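Local coordinates for protein chitinase (Paenibacillus sp. FPU-7, PDB 5GZT) that probably acts as a family 18 endochitinase, cutting internal beta-1,4 linkages between N-acetylglucosamine units of chitin and chitodextrins, at residues V21-K26 against T50-V55; A378-E383 against K426-A431. One frame throughout, in Å; residues are numbered along the deposited sequence.

Interaction 1 (V21-K26 against T50-V55). With NA (sodium ion), chain C.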
ATOM      1  N   VAL B  21      -7.488   2.162 -76.894  1.00 53.25           N
ATOM      2  CA  VAL B  21      -6.061   2.006 -76.829  1.00 57.30           C
ATOM      3  C   VAL B  21      -5.713   1.355 -75.513  1.00 55.70           C
ATOM      4  O   VAL B  21      -6.178   1.817 -74.452  1.00 53.07           O
ATOM      5  CB  VAL B  21      -5.306   3.370 -76.797  1.00 63.31           C
ATOM      6  CG1 VAL B  21      -3.801   3.153 -76.623  1.00 64.56           C
ATOM      7  CG2 VAL B  21      -5.587   4.155 -78.055  1.00 77.04           C
ATOM      8  N   ARG B  22      -4.847   0.343 -75.555  1.00 50.04           N
ATOM      9  CA  ARG B  22      -4.211  -0.152 -74.331  1.00 53.65           C
ATOM     10  C   ARG B  22      -2.912   0.636 -74.092  1.00 53.43           C
ATOM     11  O   ARG B  22      -2.116   0.802 -75.003  1.00 57.57           O
ATOM     12  CB  ARG B  22      -3.997  -1.663 -74.419  1.00 54.10           C
ATOM     13  CG  ARG B  22      -3.435  -2.324 -73.182  1.00 57.89           C
ATOM     14  CD  ARG B  22      -3.483  -3.840 -73.339  1.00 62.40           C
ATOM     15  NE  ARG B  22      -2.437  -4.274 -74.287  1.00 63.31           N
ATOM     16  CZ  ARG B  22      -1.214  -4.696 -73.953  1.00 62.77           C
ATOM     17  NH1 ARG B  22      -0.827  -4.796 -72.673  1.00 73.38           N
ATOM     18  NH2 ARG B  22      -0.365  -5.026 -74.911  1.00 60.35           N
ATOM     19  N   ILE B  23      -2.730   1.169 -72.883  1.00 49.47           N
ATOM     20  CA  ILE B  23      -1.533   1.897 -72.522  1.00 47.41           C
ATOM     21  C   ILE B  23      -0.905   1.172 -71.378  1.00 50.51           C
ATOM     22  O   ILE B  23      -1.549   0.960 -70.371  1.00 55.46           O
ATOM     23  CB  ILE B  23      -1.810   3.380 -72.126  1.00 48.69           C
ATOM     24  CG1 ILE B  23      -2.490   4.108 -73.281  1.00 46.46           C
ATOM     25  CG2 ILE B  23      -0.510   4.090 -71.728  1.00 47.87           C
ATOM     26  CD1 ILE B  23      -2.889   5.555 -73.004  1.00 47.81           C
ATOM     27  N   VAL B  24       0.370   0.811 -71.525  1.00 48.36           N
ATOM     28  CA  VAL B  24       1.026   0.020 -70.548  1.00 48.47           C
ATOM     29  C   VAL B  24       2.189   0.804 -69.977  1.00 55.15           C
ATOM     30  O   VAL B  24       2.768   1.623 -70.671  1.00 59.91           O
ATOM     31  CB  VAL B  24       1.512  -1.328 -71.139  1.00 45.87           C
ATOM     32  CG1 VAL B  24       1.897  -2.270 -70.011  1.00 46.89           C
ATOM     33  CG2 VAL B  24       0.429  -1.955 -71.983  1.00 49.75           C
ATOM     34  N   ALA B  25       2.501   0.545 -68.709  1.00 48.00           N
ATOM     35  CA  ALA B  25       3.601   1.144 -68.025  1.00 50.36           C
ATOM     36  C   ALA B  25       4.448   0.012 -67.438  1.00 60.35           C
ATOM     37  O   ALA B  25       3.934  -0.797 -66.575  1.00 52.42           O
ATOM     38  CB  ALA B  25       3.082   2.059 -66.912  1.00 50.08           C
ATOM     39  N   LYS B  26       5.732  -0.032 -67.883  1.00 62.55           N
ATOM     40  CA  LYS B  26       6.665  -1.118 -67.552  1.00 66.72           C
ATOM     41  C   LYS B  26       7.938  -0.680 -66.796  1.00 63.09           C
ATOM     42  O   LYS B  26       8.583   0.314 -67.118  1.00 61.40           O
ATOM     43  CB  LYS B  26       7.028  -1.905 -68.822  1.00 77.60           C
ATOM     44  CG  LYS B  26       7.233  -3.400 -68.585  1.00 83.70           C
ATOM     45  CD  LYS B  26       8.141  -4.053 -69.624  1.00 89.81           C
ATOM     46  CE  LYS B  26       9.620  -3.746 -69.364  1.00 95.80           C
ATOM     47  NZ  LYS B  26      10.534  -4.468 -70.297  1.00 96.36           N
ATOM     48  N   THR B  50       6.507   3.975 -60.120  1.00 66.54           N
ATOM     49  CA  THR B  50       5.176   4.285 -59.591  1.00 67.56           C
ATOM     50  C   THR B  50       4.107   4.269 -60.692  1.00 63.25           C
ATOM     51  O   THR B  50       2.960   4.063 -60.402  1.00 66.00           O
ATOM     52  CB  THR B  50       5.146   5.630 -58.840  1.00 67.06           C
ATOM     53  OG1 THR B  50       5.336   6.680 -59.789  1.00 67.08           O
ATOM     54  CG2 THR B  50       6.198   5.690 -57.702  1.00 58.40           C
ATOM     55  N   GLY B  51       4.489   4.503 -61.940  1.00 61.26           N
ATOM     56  CA  GLY B  51       3.596   4.357 -63.075  1.00 60.50           C
ATOM     57  C   GLY B  51       2.486   5.398 -63.143  1.00 63.87           C
ATOM     58  O   GLY B  51       2.780   6.607 -63.185  1.00 56.37           O
ATOM     59  N   PHE B  52       1.220   4.930 -63.186  1.00 53.58           N
ATOM     60  CA  PHE B  52       0.062   5.825 -63.185  1.00 44.68           C
ATOM     61  C   PHE B  52      -0.269   6.244 -61.781  1.00 42.47           C
ATOM     62  O   PHE B  52       0.022   5.526 -60.814  1.00 38.18           O
ATOM     63  CB  PHE B  52      -1.178   5.206 -63.782  1.00 43.34           C
ATOM     64  CG  PHE B  52      -1.000   4.727 -65.158  1.00 43.37           C
ATOM     65  CD1 PHE B  52      -1.081   5.598 -66.223  1.00 44.42           C
ATOM     66  CD2 PHE B  52      -0.785   3.371 -65.392  1.00 42.47           C
ATOM     67  CE1 PHE B  52      -0.945   5.141 -67.530  1.00 44.65           C
ATOM     68  CE2 PHE B  52      -0.640   2.881 -66.692  1.00 44.14           C
ATOM     69  CZ  PHE B  52      -0.733   3.767 -67.770  1.00 45.95           C
ATOM     70  N   GLU B  53      -0.902   7.419 -61.664  1.00 46.86           N
ATOM     71  CA  GLU B  53      -1.414   7.845 -60.342  1.00 46.64           C
ATOM     72  C   GLU B  53      -2.852   8.358 -60.395  1.00 44.66           C
ATOM     73  O   GLU B  53      -3.774   7.610 -60.056  1.00 39.61           O
ATOM     74  CB  GLU B  53      -0.423   8.802 -59.666  1.00 48.79           C
ATOM     75  CG  GLU B  53       0.778   8.033 -59.107  1.00 48.76           C
ATOM     76  CD  GLU B  53       1.721   8.874 -58.302  1.00 46.66           C
ATOM     77  OE1 GLU B  53       2.133   9.905 -58.827  1.00 41.63           O
ATOM     78  OE2 GLU B  53       2.057   8.471 -57.180  1.00 47.70           O
ATOM     79  N   LYS B  54      -3.034   9.594 -60.823  1.00 43.52           N
ATOM     80  CA  LYS B  54      -4.334  10.189 -60.920  1.00 44.32           C
ATOM     81  C   LYS B  54      -4.952   9.910 -62.309  1.00 45.39           C
ATOM     82  O   LYS B  54      -4.288   9.975 -63.372  1.00 48.15           O
ATOM     83  CB  LYS B  54      -4.276  11.701 -60.573  1.00 50.74           C
ATOM     84  CG  LYS B  54      -5.639  12.441 -60.634  1.00 54.22           C
ATOM     85  CD  LYS B  54      -5.661  13.839 -59.975  1.00 62.55           C
ATOM     86  CE  LYS B  54      -6.740  14.780 -60.563  1.00 62.75           C
ATOM     87  NZ  LYS B  54      -8.152  14.443 -60.245  1.00 64.09           N
ATOM     88  N   VAL B  55      -6.244   9.598 -62.288  1.00 37.35           N
ATOM     89  CA  VAL B  55      -7.002   9.350 -63.476  1.00 37.37           C
ATOM     90  C   VAL B  55      -8.348  10.042 -63.333  1.00 37.90           C
ATOM     91  O   VAL B  55      -8.974   9.925 -62.260  1.00 38.61           O
ATOM     92  CB  VAL B  55      -7.251   7.820 -63.648  1.00 36.22           C
ATOM     93  CG1 VAL B  55      -8.018   7.555 -64.919  1.00 34.89           C
ATOM     94  CG2 VAL B  55      -5.950   7.035 -63.619  1.00 40.53           C
TER
HETATM   95 NA    NA C4001       0.774   3.335 -60.000  1.00 50.48          NA

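Interaction 2 (A378-E383 against K426-A431)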
ATOM      1  N   ALA B 378      15.841   9.429 -22.097  1.00 40.05           N
ATOM      2  CA  ALA B 378      15.761   7.971 -22.003  1.00 41.51           C
ATOM      3  C   ALA B 378      14.675   7.380 -22.900  1.00 44.91           C
ATOM      4  O   ALA B 378      14.805   6.256 -23.375  1.00 44.30           O
ATOM      5  CB  ALA B 378      15.543   7.526 -20.578  1.00 47.15           C
ATOM      6  N   ALA B 379      13.608   8.144 -23.093  1.00 43.42           N
ATOM      7  CA  ALA B 379      12.429   7.675 -23.797  1.00 47.47           C
ATOM      8  C   ALA B 379      12.494   8.035 -25.274  1.00 50.41           C
ATOM      9  O   ALA B 379      11.579   7.671 -26.010  1.00 45.06           O
ATOM     10  CB  ALA B 379      11.152   8.256 -23.177  1.00 42.12           C
ATOM     11  N   LEU B 380      13.559   8.734 -25.689  1.00 46.40           N
ATOM     12  CA  LEU B 380      13.558   9.468 -26.960  1.00 54.42           C
ATOM     13  C   LEU B 380      13.453   8.614 -28.233  1.00 53.25           C
ATOM     14  O   LEU B 380      12.775   9.029 -29.191  1.00 48.49           O
ATOM     15  CB  LEU B 380      14.831  10.324 -27.088  1.00 58.72           C
ATOM     16  CG  LEU B 380      14.808  11.372 -28.212  1.00 58.84           C
ATOM     17  CD1 LEU B 380      13.552  12.229 -28.131  1.00 55.43           C
ATOM     18  CD2 LEU B 380      16.069  12.230 -28.149  1.00 61.93           C
ATOM     19  N   THR B 381      14.133   7.458 -28.206  1.00 47.83           N
ATOM     20  CA  THR B 381      14.276   6.581 -29.358  1.00 52.96           C
ATOM     21  C   THR B 381      14.191   5.125 -28.933  1.00 55.12           C
ATOM     22  O   THR B 381      14.349   4.825 -27.719  1.00 50.13           O
ATOM     23  CB  THR B 381      15.680   6.739 -30.039  1.00 47.23           C
ATOM     24  OG1 THR B 381      16.706   6.212 -29.181  1.00 44.64           O
ATOM     25  CG2 THR B 381      15.969   8.182 -30.392  1.00 43.61           C
ATOM     26  N   PRO B 382      14.029   4.199 -29.927  1.00 53.57           N
ATOM     27  CA  PRO B 382      14.012   2.757 -29.566  1.00 51.22           C
ATOM     28  C   PRO B 382      15.285   2.216 -28.884  1.00 49.64           C
ATOM     29  O   PRO B 382      15.204   1.309 -28.030  1.00 53.24           O
ATOM     30  CB  PRO B 382      13.691   2.039 -30.908  1.00 56.03           C
ATOM     31  CG  PRO B 382      13.098   3.093 -31.793  1.00 50.55           C
ATOM     32  CD  PRO B 382      13.670   4.422 -31.351  1.00 52.20           C
ATOM     33  N   GLU B 383      16.444   2.792 -29.199  1.00 55.74           N
ATOM     34  CA  GLU B 383      17.710   2.327 -28.587  1.00 53.94           C
ATOM     35  C   GLU B 383      17.883   2.975 -27.210  1.00 46.68           C
ATOM     36  O   GLU B 383      18.392   2.316 -26.318  1.00 42.16           O
ATOM     37  CB  GLU B 383      18.999   2.510 -29.454  1.00 59.46           C
ATOM     38  CG  GLU B 383      19.143   3.795 -30.290  1.00 70.85           C
ATOM     39  CD  GLU B 383      18.239   3.838 -31.534  1.00 76.89           C
ATOM     40  OE1 GLU B 383      17.699   2.775 -31.947  1.00 84.28           O
ATOM     41  OE2 GLU B 383      18.028   4.944 -32.089  1.00 75.96           O
ATOM     42  N   LYS B 426       5.016  12.417 -24.649  1.00 31.01           N
ATOM     43  CA  LYS B 426       3.687  11.822 -24.659  1.00 36.00           C
ATOM     44  C   LYS B 426       3.602  10.394 -25.279  1.00 39.96           C
ATOM     45  O   LYS B 426       3.317   9.445 -24.563  1.00 40.32           O
ATOM     46  CB  LYS B 426       2.714  12.816 -25.251  1.00 37.30           C
ATOM     47  CG  LYS B 426       1.267  12.343 -25.244  1.00 42.78           C
ATOM     48  CD  LYS B 426       0.278  13.470 -25.522  1.00 40.89           C
ATOM     49  CE  LYS B 426      -1.096  12.909 -25.233  1.00 47.16           C
ATOM     50  NZ  LYS B 426      -2.176  13.892 -25.422  1.00 46.43           N
ATOM     51  N   ALA B 427       3.941  10.205 -26.568  1.00 45.48           N
ATOM     52  CA  ALA B 427       4.018   8.818 -27.153  1.00 39.39           C
ATOM     53  C   ALA B 427       5.223   8.033 -26.621  1.00 34.18           C
ATOM     54  O   ALA B 427       5.193   6.796 -26.455  1.00 36.30           O
ATOM     55  CB  ALA B 427       4.073   8.889 -28.705  1.00 42.29           C
ATOM     56  N   ASN B 428       6.299   8.742 -26.322  1.00 35.48           N
ATOM     57  CA  ASN B 428       7.506   8.060 -25.858  1.00 34.79           C
ATOM     58  C   ASN B 428       7.290   7.346 -24.541  1.00 38.79           C
ATOM     59  O   ASN B 428       7.803   6.195 -24.327  1.00 43.30           O
ATOM     60  CB  ASN B 428       8.700   9.063 -25.801  1.00 39.10           C
ATOM     61  CG  ASN B 428       9.226   9.459 -27.229  1.00 46.55           C
ATOM     62  OD1 ASN B 428       8.784   8.888 -28.223  1.00 47.91           O
ATOM     63  ND2 ASN B 428      10.134  10.433 -27.319  1.00 41.16           N
ATOM     64  N   PHE B 429       6.527   8.004 -23.640  1.00 38.84           N
ATOM     65  CA  PHE B 429       6.206   7.391 -22.319  1.00 33.79           C
ATOM     66  C   PHE B 429       5.446   6.082 -22.593  1.00 30.20           C
ATOM     67  O   PHE B 429       5.712   4.985 -22.010  1.00 32.37           O
ATOM     68  CB  PHE B 429       5.396   8.453 -21.487  1.00 37.50           C
ATOM     69  CG  PHE B 429       5.080   8.059 -20.044  1.00 36.76           C
ATOM     70  CD1 PHE B 429       6.030   7.421 -19.223  1.00 41.28           C
ATOM     71  CD2 PHE B 429       3.843   8.402 -19.483  1.00 34.71           C
ATOM     72  CE1 PHE B 429       5.735   7.113 -17.889  1.00 37.18           C
ATOM     73  CE2 PHE B 429       3.562   8.098 -18.164  1.00 35.71           C
ATOM     74  CZ  PHE B 429       4.495   7.431 -17.383  1.00 34.92           C
ATOM     75  N   THR B 430       4.520   6.137 -23.531  1.00 32.64           N
ATOM     76  CA  THR B 430       3.746   4.908 -23.872  1.00 37.04           C
ATOM     77  C   THR B 430       4.633   3.741 -24.316  1.00 34.46           C
ATOM     78  O   THR B 430       4.534   2.571 -23.836  1.00 36.83           O
ATOM     79  CB  THR B 430       2.700   5.242 -24.968  1.00 39.76           C
ATOM     80  OG1 THR B 430       1.783   6.222 -24.456  1.00 38.49           O
ATOM     81  CG2 THR B 430       1.946   3.973 -25.401  1.00 40.46           C
ATOM     82  N   ALA B 431       5.542   4.079 -25.221  1.00 39.39           N
ATOM     83  CA  ALA B 431       6.506   3.079 -25.770  1.00 39.25           C
ATOM     84  C   ALA B 431       7.432   2.535 -24.685  1.00 39.42           C
ATOM     85  O   ALA B 431       7.649   1.320 -24.564  1.00 36.52           O
ATOM     86  CB  ALA B 431       7.312   3.743 -26.884  1.00 38.15           C
TER

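Interaction 1 (V21-K26 against T50-V55)
Phe52 reaches across to the strand at Val21-Lys26 with the outer end of its ring. Phe52 CZ lies 4.0 Å from Ile23 CG2, which sits at the ring's edge in its plane, the two side chains crossing at about a right angle. Ile23 O is also at this edge, 3.9 Å from Phe52 CZ. One position along the ring, Phe52 CE2 meets Ala25 CB at 3.8 Å, an oblique approach. Ile23 presents CG2 because this branch stands anti to the backbone N, which puts methyl and carbonyl oxygen on the same ring atom. Gly51 brings the two backbones nearest, its CA 5.9 Å from Ala25 CA; its positive phi of 69° favours glycine. Phe52 CG is anti to the carbonyl carbon (chi1 -57°), which turns the ring away from the carbonyl that serves the metal. Phe52 O binds sodium at 2.5 Å, and Thr50 O does so at 2.3 Å; Glu44 OE2 and Ser72 O complete the four protein ligands. Leu42, Val31 and Val34 also touch the Phe52 side chain, placing it in the apolar interior of a parallel beta-helix, while Ile23 also packs on an apolar side chain of a neighbouring chain. The loop is thus held by apolar contact inward and by carbonyl-metal bonds at its backbone, where the Glu44 carboxylate probably balances the sodium charge.

Interaction 2 (A378-E383 against K426-A431)
Asn428 packs its CB and carboxamide against the turn at Ala379 and Leu380. The tight part is at Ala379: its CB meets Asn428 CB at 3.7 Å, and Ala379 O comes to 3.2 Å from Asn428 CG, standing almost directly above the amide plane. Leu380 O approaches the same face, 3.5 Å from Asn428 ND2. Asn428 CG lies anti to its own carbonyl carbon (chi1 -72°), which swings the amide under these two oxygens. Because both oxygens lie over the face of the amide, where no N-H points, ND2 makes no hydrogen bond to either, although Ala379 O is 3.4 Å from Asn428 ND2. Ala379 O is instead hydrogen-bonded to Arg385 NH1, and the Arg385 side chain also packs on Asn428. The loose side is at Leu380, whose CB points away from the helix; Leu380 CD1 returns no closer than 3.9 Å to Asn428 ND2, the two side chains lying alongside each other. Beyond it Pro382 and Glu383 are exposed. An alanine in place of Asn428 would keep the CB contact with Ala379 but is likely to open a gap beneath the two carbonyls and leave Leu380 CD1 without its amide neighbour. Thr381 is at the N-cap position of helix 382-398, and the contact lies just ahead of that helix, beside helix 425-447; these two outer helices, one before and one after strand 403-407 in the chain, belong to the family 18 TIM barrel, while Phe429 and Ala379 pack on Trp408 in the loop after this strand.

The two contacts belong to separate parts of one chain, their centres about 42 Å apart and their nearest atoms about 27 Å apart, and they share no element. Interaction 1 is a core contact: all three touching residues are buried in the assembly, in the N-terminal beta-helix, and a loop is fitted to a strand by hydrocarbon groups beside a metal site. Interaction 2 is only partly buried, on the helical outside of the first of the two family 18 barrels, and brings a helix-start turn against a helix through a polar amide, backbone carbonyls and a methyl-methylene touch. Neither uses a hydrogen bond between its segments; sodium coordination accompanies the first, an arginine-carbonyl bond the second.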